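Local atomic coordinates of glucosidase (PDB entry 5Z3K), a protein that probably hydrolyses O-glycosyl bonds as a beta-glucosidase of glycoside hydrolase family 39. Residues H24-I29 against D44-A49; A31-T36 against D92-Q97. All blocks are in the same frame, centred on the assembly; numbering follows the deposited sequence.

Interaction 1: H24-I29 against D44-A49; sequences HGTSGI and DVWRNA
Trp46 and Ala49 of residues 44-49 pack against Thr26 of strand 25-27, the first strand of the parallel eight-stranded TIM barrel, and against the flanking His24 and Gly28; strand 25-27, helix 43-48 and the following strand 53-55 form the first beta-alpha-beta unit. The main apolar contact is a CH-pi interaction: Thr26 CG2 sits over one face of the Trp46 indole, 3.9 Å from the centroid of the six-membered ring and 13° off its normal. With OG1 anti to the backbone N (chi1 -164°), the methyl is turned to the indole while the hydroxyl bonds to Phe301 O of the last barrel strand. Smaller contacts join the other end, where His24 NE2 lies 4.1 Å from Ala49 CB, and the His24 ring also meets Phe334 of helix 329-341. The polar ends are satisfied outside the pair: Trp46 NE1 donates to Ala304 O, and Ser27, whose side chain starts away from the helix, bonds through OG to Asp58. A CB on Gly28 would approach Trp46 CZ2 and, at these backbone angles, also clash with the carbonyl O of Ser27. At the ring's edge, near its plane, Gly28 O lies 3.4 Å from Trp46 CH2.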
loop_
_atom_site.group_PDB
_atom_site.type_symbol
_atom_site.label_atom_id
_atom_site.label_comp_id
_atom_site.label_asym_id
_atom_site.label_seq_id
_atom_site.Cartn_x
_atom_site.Cartn_y
_atom_site.Cartn_z
ATOM N N HIS A 24 3.012 -4.006 4.303
ATOM C CA HIS A 24 3.902 -3.195 3.463
ATOM C C HIS A 24 3.771 -3.579 1.991
ATOM O O HIS A 24 4.702 -4.086 1.361
ATOM C CB HIS A 24 5.358 -3.321 3.900
ATOM C CG HIS A 24 6.179 -2.114 3.565
ATOM N ND1 HIS A 24 5.897 -0.868 4.076
ATOM C CD2 HIS A 24 7.284 -1.963 2.793
ATOM C CE1 HIS A 24 6.778 0.006 3.618
ATOM N NE2 HIS A 24 7.636 -0.634 2.843
ATOM N N GLY A 25 2.595 -3.304 1.438
ATOM C CA GLY A 25 2.410 -3.400 0.004
ATOM C C GLY A 25 2.647 -2.071 -0.686
ATOM O O GLY A 25 2.642 -1.016 -0.057
ATOM N N THR A 26 2.832 -2.112 -2.008
ATOM C CA THR A 26 3.040 -0.869 -2.742
ATOM C C THR A 26 2.704 -1.090 -4.205
ATOM O O THR A 26 2.467 -2.213 -4.652
ATOM C CB THR A 26 4.478 -0.355 -2.609
ATOM O OG1 THR A 26 4.528 1.018 -3.010
ATOM C CG2 THR A 26 5.420 -1.155 -3.512
ATOM N N SER A 27 2.687 0.005 -4.945
ATOM C CA SER A 27 2.489 -0.043 -6.378
ATOM C C SER A 27 3.615 0.740 -7.034
ATOM O O SER A 27 4.401 1.414 -6.362
ATOM C CB SER A 27 1.123 0.524 -6.777
ATOM O OG SER A 27 1.139 1.932 -6.712
ATOM N N GLY A 28 3.686 0.640 -8.352
ATOM C CA GLY A 28 4.720 1.291 -9.133
ATOM C C GLY A 28 5.529 0.298 -9.945
ATOM O O GLY A 28 5.349 -0.916 -9.860
ATOM N N ILE A 29 6.450 0.851 -10.733
ATOM C CA ILE A 29 7.313 0.120 -11.654
ATOM C C ILE A 29 8.710 0.067 -11.037
ATOM O O ILE A 29 9.378 1.108 -10.931
ATOM C CB ILE A 29 7.336 0.781 -13.042
ATOM C CG1 ILE A 29 5.927 0.753 -13.664
ATOM C CG2 ILE A 29 8.366 0.099 -13.935
ATOM C CD1 ILE A 29 5.750 1.660 -14.900
ATOM N N ASP A 44 16.133 -3.347 -5.874
ATOM C CA ASP A 44 16.856 -3.652 -4.643
ATOM C C ASP A 44 16.337 -2.840 -3.466
ATOM O O ASP A 44 16.437 -3.294 -2.324
ATOM C CB ASP A 44 18.355 -3.407 -4.815
ATOM C CG ASP A 44 19.162 -3.920 -3.641
ATOM O OD1 ASP A 44 19.205 -5.152 -3.435
ATOM O OD2 ASP A 44 19.747 -3.087 -2.918
ATOM N N VAL A 45 15.808 -1.632 -3.714
ATOM C CA VAL A 45 15.224 -0.848 -2.625
ATOM C C VAL A 45 13.941 -1.507 -2.134
ATOM O O VAL A 45 13.674 -1.555 -0.927
ATOM C CB VAL A 45 14.975 0.617 -3.057
ATOM C CG1 VAL A 45 14.418 1.455 -1.885
ATOM C CG2 VAL A 45 16.249 1.262 -3.599
ATOM N N TRP A 46 13.119 -2.013 -3.055
ATOM C CA TRP A 46 11.922 -2.746 -2.639
ATOM C C TRP A 46 12.298 -3.977 -1.816
ATOM O O TRP A 46 11.650 -4.295 -0.808
ATOM C CB TRP A 46 11.101 -3.154 -3.866
ATOM C CG TRP A 46 10.322 -2.068 -4.532
ATOM C CD1 TRP A 46 10.532 -0.725 -4.446
ATOM C CD2 TRP A 46 9.188 -2.245 -5.395
ATOM N NE1 TRP A 46 9.602 -0.049 -5.203
ATOM C CE2 TRP A 46 8.760 -0.959 -5.792
ATOM C CE3 TRP A 46 8.504 -3.367 -5.879
ATOM C CZ2 TRP A 46 7.675 -0.761 -6.648
ATOM C CZ3 TRP A 46 7.420 -3.169 -6.738
ATOM C CH2 TRP A 46 7.019 -1.879 -7.112
ATOM N N ARG A 47 13.356 -4.680 -2.225
ATOM C CA ARG A 47 13.844 -5.823 -1.460
ATOM C C ARG A 47 14.284 -5.404 -0.065
ATOM O O ARG A 47 13.890 -6.018 0.933
ATOM C CB ARG A 47 15.006 -6.496 -2.200
ATOM C CG ARG A 47 15.528 -7.736 -1.495
ATOM C CD ARG A 47 16.989 -8.021 -1.859
ATOM N NE ARG A 47 17.819 -6.835 -1.674
ATOM C CZ ARG A 47 18.219 -6.362 -0.499
ATOM N NH1 ARG A 47 17.888 -6.980 0.634
ATOM N NH2 ARG A 47 18.970 -5.266 -0.457
ATOM N N ASN A 48 15.104 -4.351 0.025
ATOM C CA ASN A 48 15.564 -3.876 1.327
ATOM C C ASN A 48 14.411 -3.376 2.191
ATOM O O ASN A 48 14.461 -3.483 3.426
ATOM C CB ASN A 48 16.604 -2.775 1.138
ATOM C CG ASN A 48 17.445 -2.579 2.362
ATOM O OD1 ASN A 48 18.023 -3.536 2.879
ATOM N ND2 ASN A 48 17.487 -1.348 2.866
ATOM N N ALA A 49 13.371 -2.821 1.572
ATOM C CA ALA A 49 12.186 -2.413 2.316
ATOM C C ALA A 49 11.296 -3.588 2.701
ATOM O O ALA A 49 10.290 -3.375 3.387
ATOM C CB ALA A 49 11.376 -1.408 1.484
#

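Interaction 2: A31-T36 against D92-Q97; sequences APAPGT and DTWVGQ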
loop_
_atom_site.group_PDB
_atom_site.type_symbol
_atom_site.label_atom_id
_atom_site.label_comp_id
_atom_site.label_asym_id
_atom_site.label_seq_id
_atom_site.Cartn_x
_atom_site.Cartn_y
_atom_site.Cartn_z
ATOM N N ALA A 31 11.605 -1.448 -12.027
ATOM C CA ALA A 31 12.760 -1.696 -12.884
ATOM C C ALA A 31 12.275 -1.792 -14.328
ATOM O O ALA A 31 11.083 -2.024 -14.565
ATOM C CB ALA A 31 13.487 -2.990 -12.478
ATOM N N PRO A 32 13.172 -1.588 -15.299
ATOM C CA PRO A 32 12.772 -1.663 -16.713
ATOM C C PRO A 32 12.183 -3.012 -17.101
ATOM O O PRO A 32 12.479 -4.048 -16.504
ATOM C CB PRO A 32 14.087 -1.417 -17.466
ATOM C CG PRO A 32 14.929 -0.673 -16.526
ATOM C CD PRO A 32 14.541 -1.074 -15.142
ATOM N N ALA A 33 11.357 -2.982 -18.137
ATOM C CA ALA A 33 10.832 -4.150 -18.822
ATOM C C ALA A 33 10.751 -3.799 -20.299
ATOM O O ALA A 33 10.768 -2.616 -20.656
ATOM C CB ALA A 33 9.445 -4.547 -18.292
ATOM N N PRO A 34 10.671 -4.794 -21.180
ATOM C CA PRO A 34 10.590 -4.487 -22.619
ATOM C C PRO A 34 9.445 -3.531 -22.931
ATOM O O PRO A 34 8.303 -3.728 -22.495
ATOM C CB PRO A 34 10.376 -5.861 -23.262
ATOM C CG PRO A 34 10.982 -6.818 -22.301
ATOM C CD PRO A 34 10.735 -6.243 -20.929
ATOM N N GLY A 35 9.767 -2.468 -23.674
ATOM C CA GLY A 35 8.820 -1.428 -24.006
ATOM C C GLY A 35 8.679 -0.343 -22.966
ATOM O O GLY A 35 8.070 0.699 -23.253
ATOM N N THR A 36 9.203 -0.561 -21.759
ATOM C CA THR A 36 9.201 0.428 -20.682
ATOM C C THR A 36 10.593 0.400 -20.046
ATOM O O THR A 36 10.807 -0.034 -18.921
ATOM C CB THR A 36 8.110 0.137 -19.647
ATOM O OG1 THR A 36 6.862 -0.074 -20.312
ATOM C CG2 THR A 36 7.972 1.302 -18.652
ATOM N N ASP A 92 5.280 -10.291 -17.677
ATOM C CA ASP A 92 6.098 -11.398 -17.189
ATOM C C ASP A 92 7.342 -10.884 -16.484
ATOM O O ASP A 92 7.756 -11.428 -15.455
ATOM C CB ASP A 92 6.533 -12.303 -18.347
ATOM C CG ASP A 92 5.437 -13.223 -18.837
ATOM O OD1 ASP A 92 4.346 -13.261 -18.231
ATOM O OD2 ASP A 92 5.678 -13.908 -19.856
ATOM N N THR A 93 7.973 -9.854 -17.045
ATOM C CA THR A 93 9.198 -9.329 -16.461
ATOM C C THR A 93 8.930 -8.737 -15.081
ATOM O O THR A 93 9.651 -9.022 -14.117
ATOM C CB THR A 93 9.802 -8.302 -17.411
ATOM O OG1 THR A 93 10.180 -8.984 -18.613
ATOM C CG2 THR A 93 11.035 -7.634 -16.815
ATOM N N TRP A 94 7.866 -7.945 -14.960
ATOM C CA TRP A 94 7.557 -7.328 -13.676
ATOM C C TRP A 94 7.089 -8.362 -12.657
ATOM O O TRP A 94 7.401 -8.252 -11.461
ATOM C CB TRP A 94 6.520 -6.227 -13.877
ATOM C CG TRP A 94 7.102 -4.996 -14.544
ATOM C CD1 TRP A 94 8.257 -4.357 -14.205
ATOM C CD2 TRP A 94 6.539 -4.250 -15.638
ATOM N NE1 TRP A 94 8.459 -3.270 -15.025
ATOM C CE2 TRP A 94 7.421 -3.182 -15.913
ATOM C CE3 TRP A 94 5.388 -4.396 -16.424
ATOM C CZ2 TRP A 94 7.187 -2.255 -16.941
ATOM C CZ3 TRP A 94 5.151 -3.473 -17.450
ATOM C CH2 TRP A 94 6.049 -2.419 -17.697
ATOM N N VAL A 95 6.342 -9.373 -13.108
ATOM C CA VAL A 95 5.937 -10.451 -12.205
ATOM C C VAL A 95 7.164 -11.193 -11.693
ATOM O O VAL A 95 7.289 -11.483 -10.497
ATOM C CB VAL A 95 4.950 -11.395 -12.915
ATOM C CG1 VAL A 95 4.812 -12.727 -12.176
ATOM C CG2 VAL A 95 3.588 -10.712 -13.064
ATOM N N GLY A 96 8.098 -11.503 -12.593
ATOM C CA GLY A 96 9.308 -12.177 -12.164
ATOM C C GLY A 96 10.134 -11.336 -11.210
ATOM O O GLY A 96 10.681 -11.850 -10.232
ATOM N N GLN A 97 10.215 -10.026 -11.463
ATOM C CA GLN A 97 10.932 -9.146 -10.543
ATOM C C GLN A 97 10.293 -9.173 -9.167
ATOM O O GLN A 97 10.988 -9.271 -8.146
ATOM C CB GLN A 97 10.948 -7.709 -11.068
ATOM C CG GLN A 97 11.841 -7.492 -12.290
ATOM C CD GLN A 97 11.600 -6.146 -12.945
ATOM O OE1 GLN A 97 10.824 -5.325 -12.444
ATOM N NE2 GLN A 97 12.263 -5.910 -14.083
#
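A loop-to-helix contact, part hydrogen-bonded and part apolar, joins residues 31-36, between the first barrel strand and helix 43-48, to helix 89-100 on the outside of the barrel. Two side chains of the helix grip successive carbonyls of the loop. Trp94 NE1 donates to Ala31 O at 2.9 Å, the oxygen lying in the indole plane and NE1 nearly in line with the C=O (C=O...N 166°). One turn on, Gln97 NE2 reaches Pro32 O at 3.1 Å, tilted 28° from the carbonyl plane; its chain, extended beyond CG, carries the amide past Ala31 CB. Ala33, which opens the type II turn ending at Thr36, presses its CB onto one face of the indole, 3.4 Å from Trp94 CE2. Thr36 crosses the Trp94 side chain at about a right angle, its OG1 at the ring edge 3.6 Å from Trp94 CH2. Pro34 CD packs 3.6 Å from Thr93 OG1, which is itself hydrogen-bonded to Ala89 O. A leucine in place of Trp94 would probably leave Ala31 O without this donor and Ala33 CB without its aromatic floor. The indole also meets the ring of Trp59, so helix 89-100 touches both the loop after strand 25-27 and the one after strand 53-55.

In the fold
Interactions 1 and 2 lie about 14 Å apart, centre to centre, in the same TIM barrel, and interaction 1 is the nearer to the centre of the chain. Their segments alternate along the sequence: strand 25-27, the loop 31-36, helix 43-48, then helix 89-100, which precedes strand 104-109. The loop thus runs on from the strand of interaction 1 and, before entering its helix, is held by the later helix of interaction 2. The two contacts touch where Ile29 CG2 packs 3.5 Å from Trp94 NE1. Interaction 1 packs the strand against the helix that the connection joins, and interaction 2 holds the intervening loop against the helix of the next barrel unit.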